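Local structure of NigD-like protein (Bacteroides vulgatus ATCC 8482, 3K6O) at residues M111-D115 and D116-V120; E57-F60 and G61-F65; F172-D176 and Y177-N181. The protein is of unknown function but pairs an OB domain with a beta sandwich, as in NigD-like proteins, and is probably an exported lipoprotein. All blocks are in the same frame, centred on the assembly; numbering follows the deposited sequence.

Contact 1: residues M111-D115 and D116-V120; sequences MWPSD and DYLNV
Asn-119 and Trp-112 face each other in a tight beta hairpin, where strand 111-113 turns back into strand 117-120. They form a hydrogen-bonded antiparallel pair. Trp-112 N gives to Asn-119 O at 2.9 Å, and Asn-119 N gives to Trp-112 O at 2.8 Å. Both side chains leave the same face of the hairpin. CB of Asn-119 comes first and lies 3.4 Å from the centroid of the six-membered ring of Trp-112, almost on the ring normal. This is a CH-pi contact. The indole is brought over its partner by its first torsion, with CG between the backbone N and the carbonyl carbon (chi1 78°). Next along Asn-119 is CG, close to Trp-112 O and CZ2. The amide is turned 39° from the ring plane. At the tip, ND2 makes two weak bonds, to Trp-112 O at 3.3 Å and to Ser-114 OG at 3.4 Å. The other tip atom, OD1, is hydrogen-bonded to Ser-171 OG and Arg-58 NH2. Both ends of this buried amide therefore have polar partners.

Ser-114 OG also serves the turn. It accepts from Tyr-117 N at 3.2 Å and bonds a water at 2.9 Å. The same water accepts from Asp-116 N. Ser-114 N gives a nearly straight bond to Tyr-117 O, 2.8 Å long. On the opposite face, CG of selenomethionine Met-111 meets Leu-118 CD1 and Val-120 CG2.

That apolar face packs on strands 186-191 and 199-204, through Val-189, Val-191, Tyr-201 and Phe-203. The indole meets Phe-215 in the C-terminal part of the chain. Strand 117-125 continues the sheet through backbone bonds to strand 165-173.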
# COMPACT_ATOMS: atom_id res chain seq x y z
N MSE A 111 7.71 2.55 -3.66
CA MSE A 111 6.44 2.29 -4.31
C MSE A 111 6.48 0.99 -5.07
O MSE A 111 7.38 0.77 -5.85
CB MSE A 111 6.05 3.42 -5.27
CG MSE A 111 4.68 3.12 -6.02
SE MSE A 111 4.51 4.40 -7.51
CE MSE A 111 4.41 5.91 -6.39
N TRP A 112 5.47 0.15 -4.86
CA TRP A 112 5.37 -1.09 -5.59
C TRP A 112 3.93 -1.58 -5.61
O TRP A 112 3.20 -1.39 -4.65
CB TRP A 112 6.30 -2.16 -5.00
CG TRP A 112 5.79 -2.82 -3.75
CD1 TRP A 112 5.24 -4.04 -3.65
CD2 TRP A 112 5.80 -2.28 -2.42
NE1 TRP A 112 4.94 -4.33 -2.34
CE2 TRP A 112 5.26 -3.25 -1.57
CE3 TRP A 112 6.24 -1.08 -1.87
CZ2 TRP A 112 5.10 -3.05 -0.19
CZ3 TRP A 112 6.10 -0.88 -0.48
CH2 TRP A 112 5.55 -1.87 0.34
N PRO A 113 3.53 -2.21 -6.71
CA PRO A 113 2.23 -2.88 -6.75
C PRO A 113 2.32 -4.29 -6.22
O PRO A 113 3.36 -4.93 -6.35
CB PRO A 113 1.90 -2.92 -8.24
CG PRO A 113 3.23 -3.04 -8.92
CD PRO A 113 4.24 -2.31 -8.01
N SER A 114 1.23 -4.75 -5.65
CA SER A 114 0.99 -6.13 -5.35
C SER A 114 -0.29 -6.52 -6.11
O SER A 114 -0.86 -5.69 -6.83
CB SER A 114 0.74 -6.28 -3.85
OG SER A 114 -0.38 -5.50 -3.48
N ASP A 115 -0.79 -7.73 -5.90
CA ASP A 115 -1.97 -8.21 -6.62
C ASP A 115 -3.14 -7.27 -6.43
O ASP A 115 -3.92 -7.11 -7.36
CB ASP A 115 -2.38 -9.64 -6.21
CG ASP A 115 -3.31 -10.34 -7.26
OD1 ASP A 115 -2.99 -10.34 -8.48
OD2 ASP A 115 -4.38 -10.90 -6.86
N ASP A 116 -3.30 -6.69 -5.24
CA ASP A 116 -4.50 -5.93 -4.94
C ASP A 116 -4.25 -4.45 -4.72
O ASP A 116 -5.21 -3.70 -4.75
CB ASP A 116 -5.25 -6.43 -3.69
CG ASP A 116 -5.75 -7.85 -3.81
OD1 ASP A 116 -6.18 -8.30 -4.91
OD2 ASP A 116 -5.74 -8.52 -2.77
N TYR A 117 -3.00 -4.05 -4.49
CA TYR A 117 -2.72 -2.66 -4.07
C TYR A 117 -1.54 -2.02 -4.72
O TYR A 117 -0.60 -2.69 -5.09
CB TYR A 117 -2.46 -2.57 -2.56
CG TYR A 117 -3.46 -3.26 -1.67
CD1 TYR A 117 -4.61 -2.60 -1.22
CD2 TYR A 117 -3.26 -4.58 -1.27
CE1 TYR A 117 -5.54 -3.22 -0.39
CE2 TYR A 117 -4.20 -5.22 -0.41
CZ TYR A 117 -5.33 -4.53 0.02
OH TYR A 117 -6.22 -5.14 0.88
N LEU A 118 -1.59 -0.70 -4.85
CA LEU A 118 -0.38 0.08 -5.00
C LEU A 118 0.06 0.54 -3.60
O LEU A 118 -0.65 1.27 -2.90
CB LEU A 118 -0.60 1.27 -5.92
CG LEU A 118 0.69 2.03 -6.23
CD1 LEU A 118 1.60 1.22 -7.18
CD2 LEU A 118 0.41 3.38 -6.81
N ASN A 119 1.25 0.11 -3.22
CA ASN A 119 1.83 0.34 -1.90
C ASN A 119 2.85 1.44 -1.99
O ASN A 119 3.79 1.38 -2.78
CB ASN A 119 2.48 -0.94 -1.40
CG ASN A 119 1.48 -2.08 -1.36
OD1 ASN A 119 0.50 -2.04 -0.60
ND2 ASN A 119 1.69 -3.10 -2.22
N VAL A 120 2.67 2.45 -1.15
CA VAL A 120 3.55 3.61 -1.15
C VAL A 120 4.04 3.93 0.28
O VAL A 120 3.26 4.07 1.20
CB VAL A 120 2.83 4.81 -1.74
CG1 VAL A 120 3.86 5.99 -1.98
CG2 VAL A 120 2.12 4.42 -3.04
O HOH W 1 -2.02 -7.61 -2.46

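Contact 2: residues E57-F60 and G61-F65; sequences ERIF and GNYSF
Tyr-63 OH is hydrogen-bonded to Ala-18 O of strand 16-23, and the tip of Ile-59 rests against the same hydroxyl oxygen. Both residues belong to strand 58-66 of the NigD-like OB domain, a small beta-barrel fold. The contact is local, between side chains four residues apart on one strand. That strand is strongly bent. Its parts 58-60 and 61-65 run at 72° to each other. The strand curves along its length, most around Phe-60 and Gly-61.

Ile-59 meets the tyrosine with the end of its longer branch. CD1 is 3.7 Å from Tyr-63 OH, and CG1 is 3.8 Å from the same atom. CD1 comes to the edge of the ring, near its plane, with CE1 of Tyr-63 at 4.3 Å. The branch is put there by chi1 of Ile-59 (69°), which sets CG1 between the backbone N and the carbonyl carbon. Leu-33 touches both side chains, and Tyr-82 touches Ile-59.

Phe-60 turns away from this pair and meets Phe-215 edge-to-face. Backbone bonds hold the bend on two sides: Ile-59 and Gly-61 pair with strand 16-23, and Arg-58 and Phe-60 with strand 75-93.

A beta carbon on Gly-61 would probably run into Tyr-63 OH. The tyrosine ring folds back over the main chain here. The C atom of Gly-61 stands 3.7 Å above the Tyr-63 ring plane, toward the rim.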
# COMPACT_ATOMS: atom_id res chain seq x y z
N GLU A 57 -8.65 -4.92 6.76
CA GLU A 57 -7.66 -4.04 7.30
C GLU A 57 -6.28 -4.47 6.81
O GLU A 57 -5.99 -5.67 6.65
CB GLU A 57 -7.70 -3.99 8.84
CG GLU A 57 -8.84 -3.15 9.46
CD GLU A 57 -8.68 -2.97 10.98
OE1 GLU A 57 -8.00 -2.03 11.43
OE2 GLU A 57 -9.21 -3.81 11.71
N ARG A 58 -5.43 -3.48 6.62
CA ARG A 58 -4.11 -3.71 6.09
C ARG A 58 -3.09 -3.40 7.19
O ARG A 58 -3.21 -2.37 7.88
CB ARG A 58 -3.91 -2.73 4.96
CG ARG A 58 -2.65 -2.96 4.18
CD ARG A 58 -2.92 -3.59 2.86
NE ARG A 58 -1.74 -3.58 1.97
CZ ARG A 58 -1.12 -4.68 1.54
NH1 ARG A 58 -1.53 -5.89 1.90
NH2 ARG A 58 -0.08 -4.56 0.72
N ILE A 59 -2.06 -4.25 7.31
CA ILE A 59 -0.98 -3.99 8.26
C ILE A 59 0.41 -4.08 7.64
O ILE A 59 0.63 -4.79 6.65
CB ILE A 59 -1.07 -4.94 9.50
CG1 ILE A 59 -0.75 -6.40 9.14
CG2 ILE A 59 -2.46 -4.85 10.10
CD1 ILE A 59 -0.67 -7.35 10.35
N PHE A 60 1.36 -3.39 8.27
CA PHE A 60 2.79 -3.56 8.00
C PHE A 60 3.29 -4.23 9.28
O PHE A 60 3.30 -3.63 10.37
CB PHE A 60 3.42 -2.19 7.74
CG PHE A 60 4.84 -2.22 7.26
CD1 PHE A 60 5.24 -3.03 6.21
CD2 PHE A 60 5.78 -1.39 7.83
CE1 PHE A 60 6.57 -3.01 5.76
CE2 PHE A 60 7.10 -1.37 7.39
CZ PHE A 60 7.49 -2.17 6.35
N GLY A 61 3.65 -5.50 9.16
CA GLY A 61 3.84 -6.33 10.33
C GLY A 61 5.19 -6.97 10.48
O GLY A 61 5.99 -6.98 9.55
N ASN A 62 5.42 -7.49 11.69
CA ASN A 62 6.63 -8.19 12.08
C ASN A 62 6.26 -9.63 12.49
O ASN A 62 5.65 -9.82 13.53
CB ASN A 62 7.27 -7.43 13.26
CG ASN A 62 8.53 -8.08 13.76
OD1 ASN A 62 8.75 -9.28 13.60
ND2 ASN A 62 9.38 -7.28 14.39
N TYR A 63 6.63 -10.61 11.68
CA TYR A 63 6.26 -12.01 11.86
C TYR A 63 7.46 -12.89 12.09
O TYR A 63 8.54 -12.62 11.56
CB TYR A 63 5.48 -12.54 10.63
CG TYR A 63 4.63 -11.49 9.97
CD1 TYR A 63 3.55 -10.93 10.66
CD2 TYR A 63 4.91 -11.02 8.70
CE1 TYR A 63 2.75 -9.93 10.10
CE2 TYR A 63 4.11 -10.00 8.11
CZ TYR A 63 3.04 -9.46 8.83
OH TYR A 63 2.26 -8.48 8.31
N SER A 64 7.26 -13.94 12.88
CA SER A 64 8.17 -15.06 12.99
C SER A 64 7.47 -16.30 12.50
O SER A 64 6.41 -16.69 13.04
CB SER A 64 8.61 -15.30 14.44
OG SER A 64 9.36 -14.22 14.97
N PHE A 65 8.04 -16.95 11.51
CA PHE A 65 7.40 -18.11 10.94
C PHE A 65 7.84 -19.31 11.75
O PHE A 65 9.00 -19.67 11.70
CB PHE A 65 7.76 -18.26 9.46
CG PHE A 65 7.17 -17.21 8.61
CD1 PHE A 65 7.73 -15.95 8.57
CD2 PHE A 65 6.05 -17.45 7.87
CE1 PHE A 65 7.16 -14.94 7.78
CE2 PHE A 65 5.49 -16.45 7.08
CZ PHE A 65 6.05 -15.21 7.04

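Contact 3: residues F172-D176 and Y177-N181; sequences FKLDD and YSPEN
Asn-181 reaches back along the chain and binds Asp-176 through its amide nitrogen. ND2 gives to Asp-176 O at 3.0 Å, and the bond is close to straight (167°). The carbonyl oxygen lies in the amide plane of Asn-181. The side chain extends to it with CG anti to the backbone N (chi1 -174°). The other amide atom, OD1, takes the backbone N of Glu-183. One side chain thus joins the chain before and after it. With an alanine in place of Asn-181, Asp-176 O and Glu-183 N would probably lose these partners, and the loop is likely to be held less firmly.

Leu-174 packs against Ser-178 and Pro-179. Its CB is only 3.5 Å from Ser-178 CB, a tight fit, and its CD1 looks toward the ring of Pro-179. Tyr-177 N gives to Leu-174 O at 2.8 Å, from above the carbonyl plane. The same oxygen lies at the edge of the tyrosine ring, 3.5 Å from Tyr-177 CD2. One residue on, Ser-178 N gives to Asp-175 O at 3.2 Å, again from above the plane.

Ser-178 holds OG between its backbone N and carbonyl carbon (chi1 88°), where OG accepts from Glu-180 N at 3.2 Å. Asn-181 N bonds Ser-178 O at 2.9 Å. The result is an ST turn within a type I beta turn, in the beta sandwich domain's loop that follows strand 165-173, before strand 186-191.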
# COMPACT_ATOMS: atom_id res chain seq x y z
N PHE A 172 -3.30 1.68 -1.91
CA PHE A 172 -4.41 2.03 -2.77
C PHE A 172 -4.95 0.79 -3.39
O PHE A 172 -4.22 0.08 -4.01
CB PHE A 172 -3.93 2.96 -3.86
CG PHE A 172 -3.37 4.26 -3.33
CD1 PHE A 172 -4.22 5.29 -2.99
CD2 PHE A 172 -2.00 4.44 -3.17
CE1 PHE A 172 -3.74 6.47 -2.50
CE2 PHE A 172 -1.48 5.65 -2.69
CZ PHE A 172 -2.37 6.66 -2.34
N LYS A 173 -6.24 0.52 -3.25
CA LYS A 173 -6.85 -0.59 -3.95
C LYS A 173 -6.86 -0.37 -5.45
O LYS A 173 -7.40 0.63 -5.93
CB LYS A 173 -8.29 -0.84 -3.47
CG LYS A 173 -8.36 -1.58 -2.14
CD LYS A 173 -9.79 -2.05 -1.79
CE LYS A 173 -10.19 -3.31 -2.62
NZ LYS A 173 -9.14 -4.38 -2.52
N LEU A 174 -6.28 -1.32 -6.18
CA LEU A 174 -6.13 -1.17 -7.64
C LEU A 174 -7.41 -1.46 -8.44
O LEU A 174 -7.67 -0.83 -9.49
CB LEU A 174 -4.97 -2.01 -8.13
CG LEU A 174 -3.57 -1.39 -7.85
CD1 LEU A 174 -2.42 -2.37 -8.16
CD2 LEU A 174 -3.35 -0.08 -8.63
N ASP A 175 -8.20 -2.38 -7.92
CA ASP A 175 -9.45 -2.84 -8.50
C ASP A 175 -9.23 -3.14 -9.97
O ASP A 175 -8.47 -4.08 -10.27
CB ASP A 175 -10.57 -1.84 -8.22
CG ASP A 175 -10.92 -1.76 -6.74
OD1 ASP A 175 -10.81 -2.78 -6.10
OD2 ASP A 175 -11.27 -0.68 -6.22
N ASP A 176 -9.82 -2.37 -10.90
CA ASP A 176 -9.76 -2.79 -12.29
C ASP A 176 -8.36 -2.53 -12.85
O ASP A 176 -8.08 -3.00 -13.90
CB ASP A 176 -10.78 -2.08 -13.20
CG ASP A 176 -12.22 -2.35 -12.85
OD1 ASP A 176 -12.59 -3.01 -11.85
OD2 ASP A 176 -13.03 -1.92 -13.68
N TYR A 177 -7.51 -1.77 -12.15
CA TYR A 177 -6.15 -1.46 -12.61
C TYR A 177 -5.08 -2.48 -12.10
O TYR A 177 -3.89 -2.29 -12.32
CB TYR A 177 -5.78 -0.04 -12.22
CG TYR A 177 -6.71 0.96 -12.86
CD1 TYR A 177 -6.51 1.35 -14.15
CD2 TYR A 177 -7.81 1.47 -12.17
CE1 TYR A 177 -7.38 2.23 -14.78
CE2 TYR A 177 -8.69 2.34 -12.77
CZ TYR A 177 -8.46 2.73 -14.06
OH TYR A 177 -9.31 3.57 -14.64
N SER A 178 -5.54 -3.56 -11.45
CA SER A 178 -4.64 -4.51 -10.85
C SER A 178 -4.20 -5.59 -11.83
O SER A 178 -4.76 -5.72 -12.93
CB SER A 178 -5.32 -5.14 -9.64
OG SER A 178 -6.04 -6.23 -10.05
N PRO A 179 -3.23 -6.42 -11.42
CA PRO A 179 -2.75 -7.47 -12.29
C PRO A 179 -3.74 -8.59 -12.56
O PRO A 179 -3.52 -9.42 -13.43
CB PRO A 179 -1.52 -8.02 -11.58
CG PRO A 179 -1.29 -7.24 -10.42
CD PRO A 179 -2.34 -6.21 -10.26
N GLU A 180 -4.83 -8.61 -11.83
CA GLU A 180 -5.94 -9.51 -12.12
C GLU A 180 -6.73 -9.10 -13.35
O GLU A 180 -7.49 -9.90 -13.83
CB GLU A 180 -6.88 -9.55 -10.94
CG GLU A 180 -6.21 -10.00 -9.67
CD GLU A 180 -6.20 -11.49 -9.53
OE1 GLU A 180 -6.30 -12.24 -10.56
OE2 GLU A 180 -6.09 -11.92 -8.37
N ASN A 181 -6.57 -7.86 -13.83
CA ASN A 181 -7.09 -7.51 -15.13
C ASN A 181 -6.17 -8.06 -16.24
O ASN A 181 -5.06 -7.59 -16.43
CB ASN A 181 -7.22 -5.99 -15.27
CG ASN A 181 -7.88 -5.58 -16.56
OD1 ASN A 181 -7.92 -6.34 -17.55
ND2 ASN A 181 -8.40 -4.34 -16.57

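In the fold
Contacts 1 and 2 are buried, while contact 3 is partly buried and has acidic residues exposed at the surface. Contact 2 belongs to the OB domain; contacts 1 and 3 lie in the beta sandwich. One place where the two domains touch is Arg-58 of 57-60, whose CZ packs against Tyr-117 of contact 1. Contacts 1 and 3 use neighbouring strands, and Leu-118 O probably bonds Phe-172 N between them. Pro-179 and Ser-178 also pack on Asp-115 O. The chemistry differs with place. Contact 1 mixes a polar and an apolar face, contact 2 is packing at a strand bend, and contact 3 is mostly hydrogen bonding to main-chain atoms in a turn-rich loop.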